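Local coordinates for uncharacterized protein (Eubacterium siraeum, PDB 4OBM) that is of unknown function but belongs to the LytR-CpsA-Psr family and is thus probably related to bacterial cell-envelope proteins, at residues Met56-Asn61 / Tyr231-Asp236; Thr104-Phe109 / Thr144-Tyr149; Thr115-Pro120 / Ala170-Ser175; Ser121-Glu126 / Leu152-Tyr157. All blocks are in the same frame, centred on the assembly; numbering follows the deposited sequence. Where two conformers were deposited one is given.

In the fold
Contact 1 joins the end of strand 52-58 to the chain leaving strand 228-230, its neighbour at one edge of the six-stranded mixed sheet; its segments enclose the other three contacts along the sequence. Contact 2 pairs helices 102-112 and 145-152, and contact 3, about 13 Å away between centres, lays strand 115-119 near helix 164-181. In the conformer given, M148 of contact 2 touches T115, L117 and V172 of contact 3. Contact 4 lies farther out, holding hairpin strand 123-127 to the loop after helix 145-152. Helix 164-181 ties the large sheet to this helix and hairpin part of the family region: A170 packs against P57 and I232, while V172 and I173 meet L152.

Contact 1. Residues Met56-Asn61 / Tyr231-Asp236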
# COMPACT_ATOMS: atom_id res chain seq x y z
N MSE A 56 1.91 -2.62 -4.26
CA MSE A 56 3.27 -2.85 -4.73
C MSE A 56 4.26 -2.41 -3.69
O MSE A 56 4.50 -1.21 -3.59
CB MSE A 56 3.58 -2.14 -6.07
CG MSE A 56 3.13 -2.95 -7.22
SE MSE A 56 3.54 -2.16 -8.89
CE MSE A 56 5.37 -2.31 -8.95
N PRO A 57 4.86 -3.35 -2.94
CA PRO A 57 5.84 -2.94 -1.93
C PRO A 57 7.25 -2.86 -2.54
O PRO A 57 7.53 -3.45 -3.58
CB PRO A 57 5.72 -4.04 -0.87
CG PRO A 57 5.37 -5.26 -1.67
CD PRO A 57 4.71 -4.82 -2.96
N TYR A 58 8.12 -2.11 -1.90
CA TYR A 58 9.50 -1.87 -2.33
C TYR A 58 10.40 -1.89 -1.13
O TYR A 58 10.02 -1.32 -0.10
CB TYR A 58 9.61 -0.49 -3.01
CG TYR A 58 8.85 -0.37 -4.31
CD1 TYR A 58 7.52 0.04 -4.33
CD2 TYR A 58 9.48 -0.59 -5.53
CE1 TYR A 58 6.80 0.12 -5.52
CE2 TYR A 58 8.79 -0.46 -6.73
CZ TYR A 58 7.44 -0.13 -6.72
OH TYR A 58 6.78 0.07 -7.90
N LEU A 59 11.60 -2.50 -1.24
CA LEU A 59 12.57 -2.53 -0.14
C LEU A 59 13.13 -1.13 0.06
O LEU A 59 13.21 -0.40 -0.92
CB LEU A 59 13.72 -3.52 -0.41
CG LEU A 59 13.44 -5.02 -0.21
CD1 LEU A 59 14.62 -5.84 -0.75
CD2 LEU A 59 13.19 -5.36 1.26
N PRO A 60 13.48 -0.72 1.30
CA PRO A 60 14.04 0.63 1.47
C PRO A 60 15.34 0.87 0.69
O PRO A 60 15.60 2.01 0.25
CB PRO A 60 14.30 0.72 2.98
CG PRO A 60 14.35 -0.68 3.44
CD PRO A 60 13.42 -1.45 2.58
N ASN A 61 16.12 -0.20 0.48
CA ASN A 61 17.38 -0.13 -0.24
C ASN A 61 17.17 -0.42 -1.73
O ASN A 61 18.13 -0.70 -2.45
CB ASN A 61 18.44 -1.06 0.37
CG ASN A 61 18.04 -2.52 0.38
OD1 ASN A 61 16.85 -2.90 0.43
ND2 ASN A 61 19.04 -3.38 0.39
N TYR A 231 1.63 -7.14 -6.62
CA TYR A 231 2.78 -7.46 -7.45
C TYR A 231 4.04 -7.14 -6.63
O TYR A 231 4.09 -6.11 -5.95
CB TYR A 231 2.77 -6.70 -8.79
CG TYR A 231 4.01 -7.01 -9.60
CD1 TYR A 231 4.17 -8.24 -10.21
CD2 TYR A 231 5.09 -6.13 -9.61
CE1 TYR A 231 5.36 -8.59 -10.84
CE2 TYR A 231 6.29 -6.47 -10.23
CZ TYR A 231 6.41 -7.70 -10.86
OH TYR A 231 7.57 -8.04 -11.50
N ILE A 232 5.05 -8.03 -6.68
CA ILE A 232 6.29 -7.80 -5.93
C ILE A 232 7.43 -7.45 -6.91
O ILE A 232 7.97 -8.34 -7.58
CB ILE A 232 6.66 -8.95 -4.95
CG1 ILE A 232 5.43 -9.45 -4.13
CG2 ILE A 232 7.88 -8.59 -4.06
CD1 ILE A 232 5.13 -8.73 -2.78
N PRO A 233 7.83 -6.17 -6.96
CA PRO A 233 8.98 -5.78 -7.81
C PRO A 233 10.26 -6.53 -7.41
O PRO A 233 10.64 -6.54 -6.23
CB PRO A 233 9.09 -4.26 -7.58
CG PRO A 233 7.78 -3.85 -7.00
CD PRO A 233 7.30 -5.01 -6.21
N TYR A 234 10.88 -7.22 -8.37
CA TYR A 234 12.05 -8.05 -8.06
C TYR A 234 13.33 -7.47 -8.63
O TYR A 234 13.31 -6.68 -9.58
CB TYR A 234 11.84 -9.50 -8.55
CG TYR A 234 11.72 -9.64 -10.05
CD1 TYR A 234 12.85 -9.78 -10.85
CD2 TYR A 234 10.47 -9.66 -10.67
CE1 TYR A 234 12.74 -9.89 -12.24
CE2 TYR A 234 10.35 -9.81 -12.05
CZ TYR A 234 11.49 -9.92 -12.83
OH TYR A 234 11.38 -10.05 -14.19
N GLY A 235 14.45 -7.92 -8.09
CA GLY A 235 15.76 -7.46 -8.55
C GLY A 235 16.93 -8.26 -8.04
O GLY A 235 16.83 -9.47 -7.83
N ASP A 236 18.07 -7.59 -7.88
CA ASP A 236 19.28 -8.27 -7.45
C ASP A 236 20.07 -7.44 -6.45
O ASP A 236 20.05 -6.21 -6.50
CB ASP A 236 20.17 -8.60 -8.67
CG ASP A 236 19.48 -9.45 -9.73
OD1 ASP A 236 19.42 -10.69 -9.56
OD2 ASP A 236 18.99 -8.88 -10.73
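P233 packs against Y58 and M56, and P57 against I232, joining residues 56-61 to 231-236. P233 is central: its CG lies over one face of the Y58 ring in a CH-pi contact, 3.9 Å from the ring centroid and displaced toward the rim beside CE2. The same CG meets the methyl CE of M56 at 3.5 Å, a tight carbon-carbon approach. A bend at the last torsion of M56 (chi3 70°) turns this methyl toward P233 and to the edge of the Y231 ring, where CE lies 3.9 Å from CD2. P57 lies across I232, its CG 3.7 Å from the I232 methyl CD1.

Backbone oxygens add contacts of carbon with oxygen. M56 CA directs its hydrogen at Y231 O, 3.6 Å away, and P57 CD also packs against that carbonyl. In the other direction, P57 O is 3.1 Å from P233 CD.

Among polar groups, Y231 OH is hydrogen-bonded to S248, and a backbone bond pairs Y231 with L55. The chain leaving edge strand 228-230 thus draws away from its parallel neighbour 52-58, the CA separation growing from 5.4 Å at M56/Y231 to 6.8 Å at Y58/P233, with helices 164-181 and 246-256 packed on it in an alpha/beta fold.

Contact 2. Residues Thr104-Phe109 / Thr144-Tyr149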
# COMPACT_ATOMS: atom_id res chain seq x y z
N THR A 104 0.62 6.36 14.33
CA THR A 104 -0.54 6.60 13.47
C THR A 104 -1.01 5.31 12.75
O THR A 104 -2.23 5.10 12.66
CB THR A 104 -0.34 7.79 12.51
OG1 THR A 104 0.64 7.50 11.53
CG2 THR A 104 0.00 9.08 13.25
N LEU A 105 -0.09 4.44 12.29
CA LEU A 105 -0.46 3.17 11.66
C LEU A 105 -1.18 2.21 12.66
O LEU A 105 -2.14 1.55 12.28
CB LEU A 105 0.78 2.45 11.04
CG LEU A 105 0.47 1.26 10.09
CD1 LEU A 105 -0.72 1.55 9.12
CD2 LEU A 105 1.70 0.83 9.32
N THR A 106 -0.71 2.15 13.92
CA THR A 106 -1.31 1.29 14.95
C THR A 106 -2.72 1.81 15.27
O THR A 106 -3.65 1.01 15.41
CB THR A 106 -0.40 1.25 16.20
OG1 THR A 106 0.92 0.88 15.79
CG2 THR A 106 -0.92 0.30 17.27
N GLU A 107 -2.86 3.15 15.33
CA GLU A 107 -4.13 3.80 15.57
C GLU A 107 -5.10 3.53 14.41
O GLU A 107 -6.26 3.21 14.68
CB GLU A 107 -3.97 5.29 15.80
CG GLU A 107 -4.95 5.75 16.86
CD GLU A 107 -5.24 7.23 16.97
OE1 GLU A 107 -4.27 8.03 16.92
OE2 GLU A 107 -6.42 7.58 17.15
N LEU A 108 -4.61 3.55 13.15
CA LEU A 108 -5.46 3.21 11.99
C LEU A 108 -6.01 1.79 12.15
O LEU A 108 -7.22 1.63 12.10
CB LEU A 108 -4.71 3.36 10.65
CG LEU A 108 -5.44 2.87 9.36
CD1 LEU A 108 -6.50 3.84 8.90
CD2 LEU A 108 -4.48 2.69 8.24
N PHE A 109 -5.15 0.79 12.41
CA PHE A 109 -5.54 -0.61 12.60
C PHE A 109 -6.52 -0.79 13.76
O PHE A 109 -7.43 -1.61 13.67
CB PHE A 109 -4.30 -1.50 12.89
CG PHE A 109 -3.22 -1.69 11.84
CD1 PHE A 109 -3.56 -1.86 10.50
CD2 PHE A 109 -1.89 -1.81 12.21
CE1 PHE A 109 -2.57 -2.07 9.54
CE2 PHE A 109 -0.90 -2.05 11.25
CZ PHE A 109 -1.24 -2.18 9.92
N THR A 144 -4.61 -8.04 17.00
CA THR A 144 -5.00 -6.71 17.44
C THR A 144 -3.98 -5.72 16.85
O THR A 144 -2.97 -6.16 16.30
CB THR A 144 -5.15 -6.61 18.97
OG1 THR A 144 -3.95 -7.04 19.59
CG2 THR A 144 -6.36 -7.38 19.50
N ALA A 145 -4.25 -4.40 16.92
CA ALA A 145 -3.44 -3.31 16.38
C ALA A 145 -1.94 -3.46 16.64
O ALA A 145 -1.17 -3.49 15.67
CB ALA A 145 -3.91 -1.98 16.93
N GLU A 146 -1.53 -3.56 17.93
CA GLU A 146 -0.12 -3.67 18.32
C GLU A 146 0.54 -4.99 17.85
O GLU A 146 1.71 -4.97 17.51
CB GLU A 146 0.04 -3.52 19.84
CG GLU A 146 -0.21 -2.11 20.34
CD GLU A 146 -0.13 -1.91 21.84
OE1 GLU A 146 0.90 -2.30 22.44
OE2 GLU A 146 -1.08 -1.33 22.40
N GLN A 147 -0.22 -6.10 17.82
CA GLN A 147 0.27 -7.42 17.37
C GLN A 147 0.50 -7.38 15.89
O GLN A 147 1.49 -7.91 15.40
CB GLN A 147 -0.74 -8.53 17.71
CG GLN A 147 -1.03 -8.68 19.20
CD GLN A 147 -2.04 -9.77 19.48
OE1 GLN A 147 -3.03 -9.96 18.76
NE2 GLN A 147 -1.84 -10.44 20.60
N MSE A 148 -0.47 -6.72 15.18
CA MSE A 148 -0.47 -6.54 13.75
C MSE A 148 0.76 -5.72 13.32
O MSE A 148 1.45 -6.12 12.38
CB MSE A 148 -1.77 -5.84 13.37
CG MSE A 148 -1.89 -5.51 11.94
SE MSE A 148 -2.48 -7.01 10.95
CE MSE A 148 -3.10 -6.00 9.51
N TYR A 149 1.03 -4.59 14.03
CA TYR A 149 2.16 -3.69 13.78
C TYR A 149 3.51 -4.44 13.97
O TYR A 149 4.35 -4.40 13.07
CB TYR A 149 2.09 -2.42 14.67
CG TYR A 149 3.15 -1.41 14.29
CD1 TYR A 149 2.92 -0.47 13.29
CD2 TYR A 149 4.43 -1.46 14.85
CE1 TYR A 149 3.93 0.39 12.86
CE2 TYR A 149 5.45 -0.62 14.41
CZ TYR A 149 5.20 0.30 13.41
OH TYR A 149 6.18 1.17 13.01
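F109 and A145 have the nearest CA atoms, 5.1 Å apart, of helical segments 104-109 and 145-149, whose axes come within 8.7 Å at 127° between their directions. The small A145 side chain is consistent with the short CA separation: its CB rests 3.4 Å from T106 O and also touches T106 CG2 and F109 CB.

Deeper in the interface, F109 is packed on both faces. L105 CD1, from its own helix, covers one; M148 CG covers the opposite face, 3.7 Å from the ring centroid and only 15° off the normal. The M148 chain bends at chi2 (82°), and in the conformer given selenium lies above the same ring, at a distance (5.1 Å from the centroid), a Met-aromatic contact. F176 of helix 164-181 adds an edge-to-face partner for F109.

Y149 runs across T106, whose OG1 is 3.5 Å from Y149 CD1. That hydroxyl is hydrogen-bonded to K102 O, so its polar need is met within helix 102-112 while it packs against the tyrosine. L105 CB approaches the edge of the Y149 ring at 4.2 Å. Together these contacts form a buried helix-helix interface within the LytR-CpsA-Psr family region, in which A145 meets the T106 turn and F109 lies between L105 and M148.

Contact 3. Residues Thr115-Pro120 / Ala170-Ser175; sequences TTLTVP and ATVISS
L117 and V172 lie opposite one another where strand 115-119 passes helix 170-175, with 8.7 Å between the axes of these short segments and 143° between their directions. At the other end of the register T115 faces S175, their CA atoms 6.8 Å apart. T115 and L117, two residues apart, both direct CB toward the helix, while T116 points away, the usual alternation of a beta strand.

L117 divides its branches between two helical residues. CD1 reaches V172 CG1 at 3.9 Å and also touches V172 CG2, whereas CD2 rests 3.7 Å from S175 CB. The leucine and valine side chains lie crosswise. The contact packs a helix against a two-stranded antiparallel ribbon, formed by strands 115-119 and 141-143. Other residues of the same helix segment, A170, I173 and S174, pack on P57 and L55 of the large sheet, so the helix lies between that sheet and the ribbon. Y151 of helix 145-152 packs against L117, as does M148 in the conformer given.

T115 presents its methyl to the helix: with OG1 beside the backbone nitrogen (chi1 -48°), CG2 falls anti to it and meets S175 CB at 3.8 Å.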
# COMPACT_ATOMS: atom_id res chain seq x y z
N THR A 115 -7.31 -8.16 12.19
CA THR A 115 -7.12 -8.99 11.00
C THR A 115 -6.77 -10.42 11.43
O THR A 115 -5.97 -10.62 12.36
CB THR A 115 -6.07 -8.37 10.05
OG1 THR A 115 -6.35 -6.99 9.86
CG2 THR A 115 -6.04 -9.05 8.69
N THR A 116 -7.36 -11.41 10.75
CA THR A 116 -7.11 -12.83 10.98
C THR A 116 -6.06 -13.30 9.96
O THR A 116 -6.28 -13.19 8.75
CB THR A 116 -8.42 -13.61 10.93
OG1 THR A 116 -9.19 -13.27 12.08
CG2 THR A 116 -8.21 -15.11 10.91
N LEU A 117 -4.91 -13.77 10.45
CA LEU A 117 -3.79 -14.19 9.60
C LEU A 117 -3.28 -15.56 9.97
O LEU A 117 -3.22 -15.90 11.16
CB LEU A 117 -2.61 -13.19 9.68
CG LEU A 117 -2.93 -11.70 9.53
CD1 LEU A 117 -1.84 -10.84 10.14
CD2 LEU A 117 -3.19 -11.34 8.07
N THR A 118 -2.83 -16.32 8.96
CA THR A 118 -2.23 -17.63 9.15
C THR A 118 -0.71 -17.45 9.18
O THR A 118 -0.10 -17.15 8.15
CB THR A 118 -2.69 -18.62 8.06
OG1 THR A 118 -4.11 -18.74 8.14
CG2 THR A 118 -2.06 -20.01 8.23
N VAL A 119 -0.10 -17.64 10.36
CA VAL A 119 1.35 -17.59 10.55
C VAL A 119 1.90 -18.98 10.13
O VAL A 119 1.49 -20.00 10.71
CB VAL A 119 1.74 -17.15 11.99
CG1 VAL A 119 3.26 -17.11 12.16
CG2 VAL A 119 1.15 -15.78 12.32
N PRO A 120 2.74 -19.04 9.06
CA PRO A 120 3.20 -20.35 8.55
C PRO A 120 4.06 -21.15 9.53
O PRO A 120 3.93 -22.38 9.56
CB PRO A 120 4.00 -19.99 7.28
CG PRO A 120 4.37 -18.56 7.45
CD PRO A 120 3.24 -17.93 8.22
N ALA A 170 2.64 -7.12 1.82
CA ALA A 170 1.61 -7.14 0.76
C ALA A 170 0.38 -7.97 1.17
O ALA A 170 -0.75 -7.48 1.09
CB ALA A 170 2.21 -7.68 -0.54
N THR A 171 0.62 -9.19 1.66
CA THR A 171 -0.34 -10.21 2.06
C THR A 171 -1.14 -9.76 3.28
O THR A 171 -2.36 -9.85 3.26
CB THR A 171 0.44 -11.52 2.34
OG1 THR A 171 1.10 -11.92 1.14
CG2 THR A 171 -0.44 -12.64 2.83
N VAL A 172 -0.46 -9.36 4.36
CA VAL A 172 -1.09 -8.92 5.61
C VAL A 172 -1.97 -7.66 5.35
O VAL A 172 -3.11 -7.61 5.84
CB VAL A 172 -0.00 -8.69 6.70
CG1 VAL A 172 -0.54 -7.94 7.90
CG2 VAL A 172 0.61 -10.01 7.13
N ILE A 173 -1.48 -6.69 4.56
CA ILE A 173 -2.25 -5.48 4.24
C ILE A 173 -3.45 -5.84 3.33
O ILE A 173 -4.53 -5.27 3.52
CB ILE A 173 -1.34 -4.33 3.67
CG1 ILE A 173 -0.34 -3.82 4.75
CG2 ILE A 173 -2.15 -3.15 3.06
CD1 ILE A 173 -0.93 -3.43 6.16
N SER A 174 -3.28 -6.82 2.40
CA SER A 174 -4.36 -7.31 1.54
C SER A 174 -5.49 -7.89 2.38
O SER A 174 -6.67 -7.60 2.16
CB SER A 174 -3.84 -8.36 0.57
OG SER A 174 -3.21 -7.77 -0.54
N SER A 175 -5.10 -8.70 3.38
CA SER A 175 -6.01 -9.35 4.32
C SER A 175 -6.75 -8.31 5.17
O SER A 175 -7.95 -8.43 5.35
CB SER A 175 -5.24 -10.32 5.21
OG SER A 175 -4.72 -11.41 4.47

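Contact 4. Residues Ser121-Glu126 / Leu152-Tyr157; sequences SEIKYE and LTLPDY
Y125 has more surface buried in this contact than any other residue, and its ring meets three consecutive residues of the loop, L154, P155 and D156. A chi1 of 176° swings the ring away from the strand's own nitrogen and out across the loop. P155 lies across the ring: the proline CD is 3.5 Å from Y125 CE2, and P155 CB comes to 3.6 Å from Y125 OH. D156 packs at CE1, its CB 3.6 Å away, while the backbone N of D156 sits over one face. The D156 carboxylate is turned 62° from the ring plane. These are packing contacts, with no hydrogen bond joining the two segments.

Strand 123-127 pairs antiparallel with strand 132-139 in a beta-hairpin, through backbone bonds between I123 and I136 and between Y125 and T134. The loop following helix 145-152 packs against this hairpin near the protein surface, and L154 also touches T134 and I136 of the partner strand.

I123, with the second largest surface buried by the contact, points its CB toward the loop and meets L154 tip to tip, CG2 to CD1 at 3.8 Å. L154 uses its other methyl for Y125: CD2 is 3.8 Å from Y125 CB, as the two side chains run alongside, pointing opposite ways. The leucine thus bridges two hairpin residues that project to the same side of the strand. Behind it, L154 CB lies over one face of Y157, whose ring meets Y164 edge-to-face and whose OH is hydrogen-bonded to Y151 O.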
# COMPACT_ATOMS: atom_id res chain seq x y z
N SER A 121 4.91 -20.48 10.32
CA SER A 121 5.76 -21.14 11.32
C SER A 121 6.05 -20.18 12.47
O SER A 121 6.03 -18.96 12.27
CB SER A 121 7.05 -21.65 10.69
OG SER A 121 7.86 -20.58 10.23
N GLU A 122 6.27 -20.71 13.69
CA GLU A 122 6.52 -19.89 14.87
C GLU A 122 7.75 -18.97 14.70
O GLU A 122 8.80 -19.41 14.23
CB GLU A 122 6.70 -20.75 16.13
CG GLU A 122 6.69 -19.92 17.41
CD GLU A 122 7.50 -20.39 18.59
OE1 GLU A 122 8.63 -20.91 18.40
OE2 GLU A 122 7.05 -20.14 19.73
N ILE A 123 7.61 -17.70 15.11
CA ILE A 123 8.68 -16.70 15.11
C ILE A 123 9.06 -16.40 16.56
O ILE A 123 8.18 -16.14 17.39
CB ILE A 123 8.29 -15.41 14.32
CG1 ILE A 123 7.84 -15.74 12.87
CG2 ILE A 123 9.45 -14.38 14.32
CD1 ILE A 123 6.81 -14.79 12.31
N LYS A 124 10.35 -16.47 16.88
CA LYS A 124 10.92 -16.07 18.17
C LYS A 124 12.09 -15.17 17.81
O LYS A 124 13.21 -15.66 17.60
CB LYS A 124 11.33 -17.29 19.04
CG LYS A 124 10.16 -18.02 19.70
CD LYS A 124 10.58 -18.71 21.00
CE LYS A 124 9.54 -19.63 21.61
NZ LYS A 124 9.67 -21.06 21.15
N TYR A 125 11.81 -13.87 17.56
CA TYR A 125 12.84 -12.93 17.12
C TYR A 125 13.60 -12.32 18.29
O TYR A 125 13.01 -11.66 19.14
CB TYR A 125 12.27 -11.81 16.20
CG TYR A 125 13.31 -10.78 15.80
CD1 TYR A 125 14.38 -11.12 14.97
CD2 TYR A 125 13.26 -9.48 16.30
CE1 TYR A 125 15.37 -10.20 14.65
CE2 TYR A 125 14.25 -8.55 15.98
CZ TYR A 125 15.30 -8.91 15.15
OH TYR A 125 16.28 -7.99 14.83
N GLU A 126 14.92 -12.54 18.30
CA GLU A 126 15.83 -11.98 19.31
C GLU A 126 16.38 -10.65 18.78
O GLU A 126 17.23 -10.64 17.88
CB GLU A 126 16.94 -12.96 19.72
CG GLU A 126 17.38 -13.98 18.67
CD GLU A 126 18.20 -15.16 19.15
OE1 GLU A 126 18.41 -15.30 20.38
OE2 GLU A 126 18.63 -15.96 18.28
N LEU A 152 4.21 -7.04 11.21
CA LEU A 152 4.44 -6.34 9.96
C LEU A 152 5.83 -5.70 9.85
O LEU A 152 6.35 -5.55 8.73
CB LEU A 152 3.35 -5.27 9.84
CG LEU A 152 2.99 -4.77 8.44
CD1 LEU A 152 2.36 -5.87 7.60
CD2 LEU A 152 2.05 -3.55 8.53
N THR A 153 6.42 -5.30 11.00
CA THR A 153 7.67 -4.57 11.07
C THR A 153 8.87 -5.37 11.65
O THR A 153 9.87 -4.75 12.00
CB THR A 153 7.47 -3.27 11.87
OG1 THR A 153 7.11 -3.59 13.21
CG2 THR A 153 6.42 -2.36 11.26
N LEU A 154 8.80 -6.73 11.71
CA LEU A 154 9.92 -7.53 12.20
C LEU A 154 11.17 -7.32 11.34
O LEU A 154 11.10 -7.46 10.11
CB LEU A 154 9.60 -9.02 12.27
CG LEU A 154 8.81 -9.54 13.45
CD1 LEU A 154 8.32 -10.93 13.15
CD2 LEU A 154 9.63 -9.51 14.74
N PRO A 155 12.32 -7.02 11.97
CA PRO A 155 13.55 -6.79 11.19
C PRO A 155 14.08 -8.07 10.52
O PRO A 155 14.86 -7.98 9.56
CB PRO A 155 14.53 -6.26 12.24
CG PRO A 155 13.68 -5.84 13.43
CD PRO A 155 12.54 -6.81 13.41
N ASP A 156 13.65 -9.25 11.01
CA ASP A 156 14.04 -10.57 10.52
C ASP A 156 12.95 -11.61 10.78
O ASP A 156 12.57 -11.84 11.94
CB ASP A 156 15.37 -11.02 11.16
CG ASP A 156 15.93 -12.31 10.60
OD1 ASP A 156 16.12 -12.39 9.36
OD2 ASP A 156 16.21 -13.23 11.39
N TYR A 157 12.51 -12.27 9.70
CA TYR A 157 11.50 -13.33 9.70
C TYR A 157 12.13 -14.75 9.70
O TYR A 157 11.40 -15.75 9.60
CB TYR A 157 10.56 -13.15 8.49
CG TYR A 157 9.71 -11.90 8.56
CD1 TYR A 157 8.56 -11.86 9.34
CD2 TYR A 157 10.06 -10.75 7.86
CE1 TYR A 157 7.79 -10.70 9.43
CE2 TYR A 157 9.29 -9.59 7.94
CZ TYR A 157 8.15 -9.57 8.73
OH TYR A 157 7.39 -8.43 8.82